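Local coordinates for protein UDP-N-acetylglucosamine 3-dehydrogenase (Acidithiobacillus ferrooxidans, PDB 7BVJ) that catalyses the NAD(+)-dependent oxidation of the glucosamine 3-position of UDP-N-acetylglucosamine to a ketone, a step in lipid A biosynthesis, at residues Arg16-Ala19 and Gln20-Ala24; Ile104-Ala107 and Gln108-Leu112; Glu274-Leu277 and Asn278-Ala282; Ala292-Arg295 and Val296-Ala300. All coordinates share one frame; numbering follows the deposited sequence.

Interaction 1 of 4, residues Arg16-Ala19 and Gln20-Ala24; sequences RFHA and QKYAA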
loop_
_atom_site.group_PDB
_atom_site.type_symbol
_atom_site.label_atom_id
_atom_site.label_comp_id
_atom_site.label_asym_id
_atom_site.label_seq_id
_atom_site.Cartn_x
_atom_site.Cartn_y
_atom_site.Cartn_z
ATOM N N ARG A 16 -6.557 -0.542 -14.654
ATOM C CA ARG A 16 -7.533 0.305 -15.324
ATOM C C ARG A 16 -7.854 1.550 -14.499
ATOM O O ARG A 16 -7.957 2.650 -15.049
ATOM C CB ARG A 16 -8.794 -0.504 -15.614
ATOM C CG ARG A 16 -9.967 0.324 -16.075
ATOM C CD ARG A 16 -11.071 -0.556 -16.682
ATOM N NE ARG A 16 -12.315 0.180 -16.906
ATOM C CZ ARG A 16 -13.224 0.418 -15.963
ATOM N NH1 ARG A 16 -13.027 -0.015 -14.720
ATOM N NH2 ARG A 16 -14.329 1.094 -16.259
ATOM N N PHE A 17 -8.027 1.397 -13.181
ATOM C CA PHE A 17 -8.275 2.554 -12.318
ATOM C C PHE A 17 -7.097 3.522 -12.340
ATOM O O PHE A 17 -7.289 4.745 -12.391
ATOM C CB PHE A 17 -8.562 2.099 -10.879
ATOM C CG PHE A 17 -9.837 1.317 -10.732
ATOM C CD1 PHE A 17 -9.820 0.029 -10.244
ATOM C CD2 PHE A 17 -11.049 1.865 -11.106
ATOM C CE1 PHE A 17 -10.995 -0.702 -10.123
ATOM C CE2 PHE A 17 -12.227 1.142 -10.987
ATOM C CZ PHE A 17 -12.199 -0.143 -10.500
ATOM N N HIS A 18 -5.870 2.990 -12.284
ATOM C CA HIS A 18 -4.700 3.849 -12.461
ATOM C C HIS A 18 -4.816 4.661 -13.745
ATOM O O HIS A 18 -4.547 5.875 -13.764
ATOM C CB HIS A 18 -3.417 3.033 -12.515
ATOM C CG HIS A 18 -2.861 2.647 -11.184
ATOM N ND1 HIS A 18 -1.645 3.102 -10.730
ATOM C CD2 HIS A 18 -3.307 1.775 -10.252
ATOM C CE1 HIS A 18 -1.374 2.546 -9.568
ATOM N NE2 HIS A 18 -2.370 1.741 -9.253
ATOM N N ALA A 19 -5.197 3.986 -14.835
ATOM C CA ALA A 19 -5.290 4.646 -16.137
ATOM C C ALA A 19 -6.355 5.742 -16.140
ATOM O O ALA A 19 -6.144 6.825 -16.710
ATOM C CB ALA A 19 -5.575 3.610 -17.231
ATOM N N GLN A 20 -7.505 5.480 -15.503
ATOM C CA GLN A 20 -8.545 6.506 -15.398
ATOM C C GLN A 20 -8.016 7.747 -14.689
ATOM O O GLN A 20 -8.254 8.881 -15.136
ATOM C CB GLN A 20 -9.776 5.967 -14.660
ATOM C CG GLN A 20 -10.484 4.794 -15.342
ATOM C CD GLN A 20 -11.701 4.288 -14.579
ATOM O OE1 GLN A 20 -11.918 4.639 -13.413
ATOM N NE2 GLN A 20 -12.507 3.461 -15.237
ATOM N N LYS A 21 -7.283 7.551 -13.585
ATOM C CA LYS A 21 -6.746 8.703 -12.853
ATOM C C LYS A 21 -5.779 9.499 -13.722
ATOM O O LYS A 21 -5.869 10.739 -13.817
ATOM C CB LYS A 21 -6.047 8.252 -11.559
ATOM C CG LYS A 21 -6.878 7.404 -10.614
ATOM C CD LYS A 21 -8.360 7.748 -10.697
ATOM C CE LYS A 21 -9.064 7.502 -9.385
ATOM N NZ LYS A 21 -9.784 6.210 -9.373
ATOM N N TYR A 22 -4.831 8.803 -14.361
ATOM C CA TYR A 22 -3.855 9.515 -15.180
ATOM C C TYR A 22 -4.542 10.294 -16.288
ATOM O O TYR A 22 -4.133 11.417 -16.611
ATOM C CB TYR A 22 -2.837 8.555 -15.777
ATOM C CG TYR A 22 -1.730 8.086 -14.844
ATOM C CD1 TYR A 22 -0.734 8.955 -14.414
ATOM C CD2 TYR A 22 -1.651 6.757 -14.455
ATOM C CE1 TYR A 22 0.295 8.517 -13.598
ATOM C CE2 TYR A 22 -0.637 6.313 -13.629
ATOM C CZ TYR A 22 0.334 7.196 -13.206
ATOM O OH TYR A 22 1.341 6.755 -12.381
ATOM N N ALA A 23 -5.588 9.719 -16.884
ATOM C CA ALA A 23 -6.308 10.428 -17.938
ATOM C C ALA A 23 -6.979 11.684 -17.405
ATOM O O ALA A 23 -7.084 12.688 -18.127
ATOM C CB ALA A 23 -7.350 9.514 -18.581
ATOM N N ALA A 24 -7.430 11.652 -16.148
ATOM C CA ALA A 24 -8.059 12.846 -15.597
ATOM C C ALA A 24 -7.054 13.937 -15.220
ATOM O O ALA A 24 -7.392 15.124 -15.284
ATOM C CB ALA A 24 -8.908 12.485 -14.377
#
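Gln20 reaches back one helical turn and sets its amide nitrogen over a face of the Arg16 guanidinium, NE2 lying 3.2 Å from Arg16 CZ. The amide and guanidinium planes stand 70° apart. Both groups are donors, so NE2 rests over the guanidinium without a hydrogen bond between them. A shared acceptor probably explains the closeness: Glu45 OE2, on helix 36-46, takes a salt bridge from Arg16 NE and a hydrogen bond from Gln20 NE2. The other end of the amide is turned to Phe17, where Gln20 OE1 sits 3.7 Å from CD2 at the ring edge, with the ring and amide planes almost perpendicular at 88°. Gln20 makes both contacts because its chain runs straight beyond CG (chi2 -180°), alongside the phenylalanine. Farther round the helix, Lys21 folds its aliphatic part against the backbone, CG 3.2 Å from Phe17 O, while Tyr22 CD2 comes to 3.1 Å from His18 O, approaching obliquely. The same carbonyl accepts the Tyr22 amide at 3.0 Å from Tyr22 N, one of four successive i to i+4 bonds from Gln20 to Ala23. On the inner side, His18 ND1 and Tyr22 OH both bond to Ser65 OG, and His18 NE2 bonds to Glu90, which fixes the imidazole at both nitrogens. Phe17 meets His13, an NAD(+)-binding residue, edge-to-face, and Ala19 packs on Val8 and Val31. This is the first helix of a Rossmann fold, joining strands 5-9 and 27-32 in a beta-alpha-beta crossover, its start overlapping the glycine-rich Gly10-Gly15 segment that lines the NAD pocket.

Interaction 2 of 4, residues Ile104-Ala107 and Gln108-Leu112; sequences IGMA and QERHL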
loop_
_atom_site.group_PDB
_atom_site.type_symbol
_atom_site.label_atom_id
_atom_site.label_comp_id
_atom_site.label_asym_id
_atom_site.label_seq_id
_atom_site.Cartn_x
_atom_site.Cartn_y
_atom_site.Cartn_z
ATOM N N ILE A 104 16.092 0.116 -6.445
ATOM C CA ILE A 104 16.479 1.337 -5.739
ATOM C C ILE A 104 17.798 1.866 -6.293
ATOM O O ILE A 104 17.931 3.057 -6.590
ATOM C CB ILE A 104 16.555 1.076 -4.219
ATOM C CG1 ILE A 104 15.151 0.908 -3.631
ATOM C CG2 ILE A 104 17.298 2.200 -3.504
ATOM C CD1 ILE A 104 15.119 0.107 -2.362
ATOM N N GLY A 105 18.779 0.978 -6.474
ATOM C CA GLY A 105 20.054 1.410 -7.034
ATOM C C GLY A 105 19.919 1.997 -8.430
ATOM O O GLY A 105 20.448 3.076 -8.722
ATOM N N MET A 106 19.217 1.289 -9.316
ATOM C CA MET A 106 19.055 1.777 -10.684
ATOM C C MET A 106 18.306 3.109 -10.708
ATOM O O MET A 106 18.610 3.991 -11.527
ATOM C CB MET A 106 18.330 0.730 -11.524
ATOM C CG MET A 106 18.342 1.007 -13.027
ATOM S SD MET A 106 17.084 0.065 -13.939
ATOM C CE MET A 106 17.005 -1.398 -12.931
ATOM N N ALA A 107 17.347 3.286 -9.788
ATOM C CA ALA A 107 16.598 4.536 -9.712
ATOM C C ALA A 107 17.508 5.677 -9.305
ATOM O O ALA A 107 17.481 6.757 -9.906
ATOM C CB ALA A 107 15.434 4.400 -8.723
ATOM N N GLN A 108 18.332 5.447 -8.283
ATOM C CA GLN A 108 19.256 6.490 -7.850
ATOM C C GLN A 108 20.243 6.839 -8.960
ATOM O O GLN A 108 20.487 8.022 -9.230
ATOM C CB GLN A 108 19.983 6.043 -6.586
ATOM C CG GLN A 108 20.232 7.153 -5.600
ATOM C CD GLN A 108 21.478 6.907 -4.793
ATOM O OE1 GLN A 108 21.856 5.757 -4.557
ATOM N NE2 GLN A 108 22.141 7.985 -4.380
ATOM N N GLU A 109 20.796 5.825 -9.637
ATOM C CA GLU A 109 21.710 6.099 -10.749
ATOM C C GLU A 109 21.025 6.913 -11.836
ATOM O O GLU A 109 21.644 7.790 -12.446
ATOM C CB GLU A 109 22.268 4.801 -11.339
ATOM C CG GLU A 109 23.566 5.004 -12.167
ATOM C CD GLU A 109 23.336 5.154 -13.681
ATOM O OE1 GLU A 109 22.722 4.253 -14.305
ATOM O OE2 GLU A 109 23.791 6.173 -14.256
ATOM N N ARG A 110 19.745 6.652 -12.087
ATOM C CA ARG A 110 19.050 7.345 -13.163
ATOM C C ARG A 110 18.415 8.654 -12.720
ATOM O O ARG A 110 17.874 9.374 -13.567
ATOM C CB ARG A 110 17.975 6.437 -13.770
ATOM C CG ARG A 110 18.497 5.203 -14.484
ATOM C CD ARG A 110 19.480 5.594 -15.568
ATOM N NE ARG A 110 18.866 6.376 -16.640
ATOM C CZ ARG A 110 18.627 5.894 -17.854
ATOM N NH1 ARG A 110 18.072 6.673 -18.789
ATOM N NH2 ARG A 110 18.940 4.624 -18.130
ATOM N N HIS A 111 18.488 8.985 -11.428
ATOM C CA HIS A 111 17.808 10.146 -10.863
ATOM C C HIS A 111 16.319 10.118 -11.218
ATOM O O HIS A 111 15.747 11.097 -11.699
ATOM C CB HIS A 111 18.468 11.455 -11.315
ATOM C CG HIS A 111 19.910 11.574 -10.920
ATOM N ND1 HIS A 111 20.928 11.708 -11.842
ATOM C CD2 HIS A 111 20.506 11.581 -9.702
ATOM C CE1 HIS A 111 22.086 11.792 -11.210
ATOM N NE2 HIS A 111 21.858 11.714 -9.911
ATOM N N LEU A 112 15.689 8.974 -10.956
ATOM C CA LEU A 112 14.277 8.745 -11.219
ATOM C C LEU A 112 13.505 8.678 -9.908
ATOM O O LEU A 112 14.044 8.276 -8.872
ATOM C CB LEU A 112 14.069 7.439 -12.001
ATOM C CG LEU A 112 14.645 7.385 -13.422
ATOM C CD1 LEU A 112 14.396 6.005 -14.073
ATOM C CD2 LEU A 112 14.078 8.532 -14.259
#
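Ile104 O accepts the amide of Gln108, N to O 3.0 Å, opening a run of helical bonds that carries the chain to the end of helix 97-110. Gly105 O follows with Glu109 N at 2.9 Å, close to straight. From Met106 onward the last turn distorts: its carbonyl still receives Arg110 N, but the N-H...O angle falls to 142°. Arg110 keeps CG beside its own backbone nitrogen (chi1 -66°), which lays that methylene against the same oxygen, 3.2 Å from Met106 O, and beside the Met106 side chain, the two CG atoms 4.4 Å apart. Ala107 O then takes Leu112 N in a straight bond of 3.0 Å. His111 leaves the right-handed helical region with a positive phi (53°), and the result is a Schellman motif that closes the helix and releases Leu112 toward the next strand. Met106, Ala107 and Leu112 all rest on helix 73-82, touching Met81, and Arg110 NH2 makes a weak hydrogen bond to Gln82 O. Ile104 and Ala107 face Leu114 on strand 114-117, so the helix completes the crossover from strand 86-90 to the edge of the parallel Rossmann sheet.

Interaction 3 of 4, residues Glu274-Leu277 and Asn278-Ala282; sequences EDFL and NAIAA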
loop_
_atom_site.group_PDB
_atom_site.type_symbol
_atom_site.label_atom_id
_atom_site.label_comp_id
_atom_site.label_asym_id
_atom_site.label_seq_id
_atom_site.Cartn_x
_atom_site.Cartn_y
_atom_site.Cartn_z
ATOM N N GLU A 274 -1.424 11.795 -8.005
ATOM C CA GLU A 274 -1.034 13.202 -8.029
ATOM C C GLU A 274 0.236 13.425 -7.225
ATOM O O GLU A 274 1.108 14.201 -7.633
ATOM C CB GLU A 274 -2.145 14.113 -7.509
ATOM C CG GLU A 274 -1.736 15.585 -7.636
ATOM C CD GLU A 274 -2.763 16.568 -7.117
ATOM O OE1 GLU A 274 -3.971 16.273 -7.187
ATOM O OE2 GLU A 274 -2.349 17.646 -6.640
ATOM N N ASP A 275 0.373 12.732 -6.095
ATOM C CA ASP A 275 1.589 12.872 -5.305
ATOM C C ASP A 275 2.816 12.390 -6.087
ATOM O O ASP A 275 3.852 13.065 -6.111
ATOM C CB ASP A 275 1.421 12.124 -3.987
ATOM C CG ASP A 275 2.607 12.276 -3.083
ATOM O OD1 ASP A 275 3.606 11.575 -3.328
ATOM O OD2 ASP A 275 2.551 13.088 -2.127
ATOM N N PHE A 276 2.710 11.222 -6.734
ATOM C CA PHE A 276 3.800 10.696 -7.565
ATOM C C PHE A 276 4.225 11.714 -8.634
ATOM O O PHE A 276 5.425 12.015 -8.807
ATOM C CB PHE A 276 3.326 9.349 -8.162
ATOM C CG PHE A 276 4.186 8.777 -9.282
ATOM C CD1 PHE A 276 5.552 8.569 -9.123
ATOM C CD2 PHE A 276 3.593 8.376 -10.473
ATOM C CE1 PHE A 276 6.319 8.005 -10.157
ATOM C CE2 PHE A 276 4.349 7.831 -11.518
ATOM C CZ PHE A 276 5.721 7.639 -11.355
ATOM N N LEU A 277 3.247 12.287 -9.335
ATOM C CA LEU A 277 3.576 13.211 -10.424
ATOM C C LEU A 277 4.129 14.544 -9.889
ATOM O O LEU A 277 5.029 15.147 -10.496
ATOM C CB LEU A 277 2.345 13.433 -11.305
ATOM C CG LEU A 277 1.773 12.210 -12.039
ATOM C CD1 LEU A 277 0.572 12.593 -12.914
ATOM C CD2 LEU A 277 2.853 11.532 -12.865
ATOM N N ASN A 278 3.620 15.006 -8.748
ATOM C CA ASN A 278 4.187 16.200 -8.127
ATOM C C ASN A 278 5.614 15.948 -7.684
ATOM O O ASN A 278 6.461 16.834 -7.790
ATOM C CB ASN A 278 3.332 16.654 -6.949
ATOM C CG ASN A 278 2.009 17.212 -7.390
ATOM O OD1 ASN A 278 1.886 17.730 -8.500
ATOM N ND2 ASN A 278 1.004 17.101 -6.538
ATOM N N ALA A 279 5.905 14.742 -7.202
ATOM C CA ALA A 279 7.273 14.447 -6.798
ATOM C C ALA A 279 8.215 14.544 -7.984
ATOM O O ALA A 279 9.328 15.074 -7.867
ATOM C CB ALA A 279 7.347 13.061 -6.169
ATOM N N ILE A 280 7.788 14.027 -9.139
ATOM C CA ILE A 280 8.628 14.160 -10.332
ATOM C C ILE A 280 8.836 15.630 -10.665
ATOM O O ILE A 280 9.970 16.082 -10.873
ATOM C CB ILE A 280 8.022 13.411 -11.532
ATOM C CG1 ILE A 280 8.066 11.902 -11.311
ATOM C CG2 ILE A 280 8.761 13.810 -12.817
ATOM C CD1 ILE A 280 7.014 11.116 -12.121
ATOM N N ALA A 281 7.737 16.400 -10.686
ATOM C CA ALA A 281 7.752 17.757 -11.240
ATOM C C ALA A 281 8.349 18.808 -10.301
ATOM O O ALA A 281 8.866 19.823 -10.775
ATOM C CB ALA A 281 6.328 18.167 -11.636
ATOM N N ALA A 282 8.299 18.601 -8.987
ATOM C CA ALA A 282 8.865 19.543 -8.034
ATOM C C ALA A 282 10.145 19.049 -7.371
ATOM O O ALA A 282 10.762 19.810 -6.626
ATOM C CB ALA A 282 7.838 19.875 -6.938
HETATM O O HOH W 1 -0.298 16.057 -4.656
HETATM O O HOH W 2 -0.688 19.148 -8.766
#
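With CG opposite its backbone nitrogen (chi1 -176°) and the rest of the chain extended, Glu274 sends its carboxylate along the helix surface, while Asn278 has CG beside its own nitrogen (chi1 -70°) and leans back one turn to meet it. The two planes are perpendicular, 90° apart, and the amide nitrogen lies nearer the methylene than the acid: Asn278 ND2 is 3.3 Å from Glu274 CG. The direct bond from ND2 to Glu274 OE2 is correspondingly weak at 3.4 Å. A water reinforces it, donating to Glu274 OE2 at 3.1 Å and to Asn278 OD1 at 3.0 Å, so both ends of the amide are tied to the same carboxylate oxygen. A second pair forms on the buried side. The Ile280 methyl CD1 comes over one face of the Phe276 ring, offset toward the rim, in a CH-pi contact 4.0 Å from the Phe276 centroid. The closest ring atom is CE1, 3.7 Å from Ile280 CD1. Leu277 flanks the same methyl through CD2. With a polar pair on one flank and an apolar cluster on the other, the helix is amphipathic. Helix 268-282, although late in the sequence, thus packs against the Rossmann sheet: Phe276 touches His86 and Leu88 on strand 86-90, and together with Leu277 and Ile280 it rests on Ala63 of strand 63-66. Asp275 OD1 accepts the amide of Phe287, linking the helix to the chain that follows it.

Interaction 4 of 4, residues Ala292-Arg295 and Val296-Ala300; sequences AGRR and VLAAA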
loop_
_atom_site.group_PDB
_atom_site.type_symbol
_atom_site.label_atom_id
_atom_site.label_comp_id
_atom_site.label_asym_id
_atom_site.label_seq_id
_atom_site.Cartn_x
_atom_site.Cartn_y
_atom_site.Cartn_z
ATOM N N ALA A 292 11.173 2.806 1.544
ATOM C CA ALA A 292 10.078 2.419 2.422
ATOM C C ALA A 292 9.391 1.141 1.942
ATOM O O ALA A 292 9.005 0.281 2.757
ATOM C CB ALA A 292 9.072 3.560 2.508
ATOM N N GLY A 293 9.200 1.016 0.620
ATOM C CA GLY A 293 8.604 -0.194 0.084
ATOM C C GLY A 293 9.394 -1.426 0.473
ATOM O O GLY A 293 8.830 -2.423 0.923
ATOM N N ARG A 294 10.723 -1.344 0.353
ATOM C CA ARG A 294 11.595 -2.458 0.714
ATOM C C ARG A 294 11.574 -2.716 2.219
ATOM O O ARG A 294 11.600 -3.873 2.646
ATOM C CB ARG A 294 13.021 -2.180 0.222
ATOM C CG ARG A 294 14.006 -3.308 0.456
ATOM C CD ARG A 294 15.041 -2.971 1.530
ATOM N NE ARG A 294 16.200 -3.861 1.466
ATOM C CZ ARG A 294 16.462 -4.834 2.336
ATOM N NH1 ARG A 294 15.653 -5.045 3.366
ATOM N NH2 ARG A 294 17.543 -5.595 2.181
ATOM N N ARG A 295 11.549 -1.655 3.035
ATOM C CA ARG A 295 11.423 -1.818 4.487
ATOM C C ARG A 295 10.221 -2.685 4.833
ATOM O O ARG A 295 10.337 -3.698 5.554
ATOM C CB ARG A 295 11.289 -0.443 5.170
ATOM C CG ARG A 295 12.599 0.205 5.615
ATOM C CD ARG A 295 12.423 1.162 6.827
ATOM N NE ARG A 295 11.016 1.469 7.068
ATOM C CZ ARG A 295 10.364 2.499 6.535
ATOM N NH1 ARG A 295 11.008 3.350 5.737
ATOM N NH2 ARG A 295 9.069 2.679 6.797
ATOM N N VAL A 296 9.046 -2.295 4.338
ATOM C CA VAL A 296 7.822 -3.080 4.663
ATOM C C VAL A 296 7.905 -4.464 4.013
ATOM O O VAL A 296 7.390 -5.370 4.603
ATOM C CB VAL A 296 6.482 -2.358 4.415
ATOM C CG1 VAL A 296 6.223 -1.973 2.989
ATOM C CG2 VAL A 296 5.332 -3.144 4.978
ATOM N N LEU A 297 8.500 -4.570 2.825
ATOM C CA LEU A 297 8.631 -5.866 2.159
ATOM C C LEU A 297 9.451 -6.844 2.994
ATOM O O LEU A 297 9.086 -8.019 3.115
ATOM C CB LEU A 297 9.267 -5.695 0.777
ATOM C CG LEU A 297 9.576 -7.007 0.043
ATOM C CD1 LEU A 297 8.305 -7.686 -0.449
ATOM C CD2 LEU A 297 10.545 -6.803 -1.107
ATOM N N ALA A 298 10.569 -6.378 3.558
ATOM C CA ALA A 298 11.391 -7.219 4.430
ATOM C C ALA A 298 10.624 -7.634 5.685
ATOM O O ALA A 298 10.671 -8.803 6.097
ATOM C CB ALA A 298 12.683 -6.485 4.811
ATOM N N ALA A 299 9.894 -6.696 6.294
ATOM C CA ALA A 299 9.053 -7.070 7.432
ATOM C C ALA A 299 8.005 -8.116 7.045
ATOM O O ALA A 299 7.741 -9.072 7.794
ATOM C CB ALA A 299 8.377 -5.826 8.009
ATOM N N ALA A 300 7.364 -7.931 5.894
ATOM C CA ALA A 300 6.297 -8.838 5.514
ATOM C C ALA A 300 6.857 -10.220 5.241
ATOM O O ALA A 300 6.237 -11.223 5.597
ATOM C CB ALA A 300 5.544 -8.308 4.303
#
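Arg294 arches over the following turn and brings its guanidinium obliquely to the methyl of Ala298, NH1 3.6 Å from CB. The chain leaves with CG turned from the backbone nitrogen (chi1 -176°) and then bends at chi2 (-110°), which swings the guanidinium along the helix toward Ala298. The charge has its partner elsewhere: Arg294 NE forms a salt bridge with Asp101 of helix 97-110, and Thr97, also on that helix, touches both Arg294 and Ala298. Val296 faces another way. Its CG1 sits between the backbone nitrogen and carbonyl carbon (chi1 62°), bringing that methyl to 3.4 Å from Gly293 O. Leu297 similarly leans its CB on this carbonyl, 3.3 Å from Gly293 O, and its amide bonds to the same oxygen. These turns belong to the long helix 290-312, which here lies between helix 97-110 of the nucleotide-binding domain and helix 157-173. Val296 meets Ile163 and Asp167 on that second helix, Leu297 meets Met159, and Arg295 touches Leu170. Backbone bonds hold the turn regularly, with Val296 N 3.0 Å from Ala292 O and Ala298 N 2.9 Å from Arg294 O.

Interactions 1 and 3 pack directly on each other: Tyr22 OH lies 3.3 Å from Phe276 CE2, and Tyr22 CE1 is 4.0 Å from Leu277 CD2, joining a Rossmann helix to helix 268-282 from late in the sequence. Interactions 2 and 4 touch through Ile104 CD1 and Arg294 CB, 4.0 Å apart. The two pairs are separate: interactions 2 and 3 come no nearer than about 6 Å between nearest atoms, and interactions 1 and 4 have centres about 26 Å apart on opposite sides of the chain's centre. Interaction 1 lies near the cofactor, the Phe17 side chain about 7 Å from bound NAD; the other three lie away from the annotated sites.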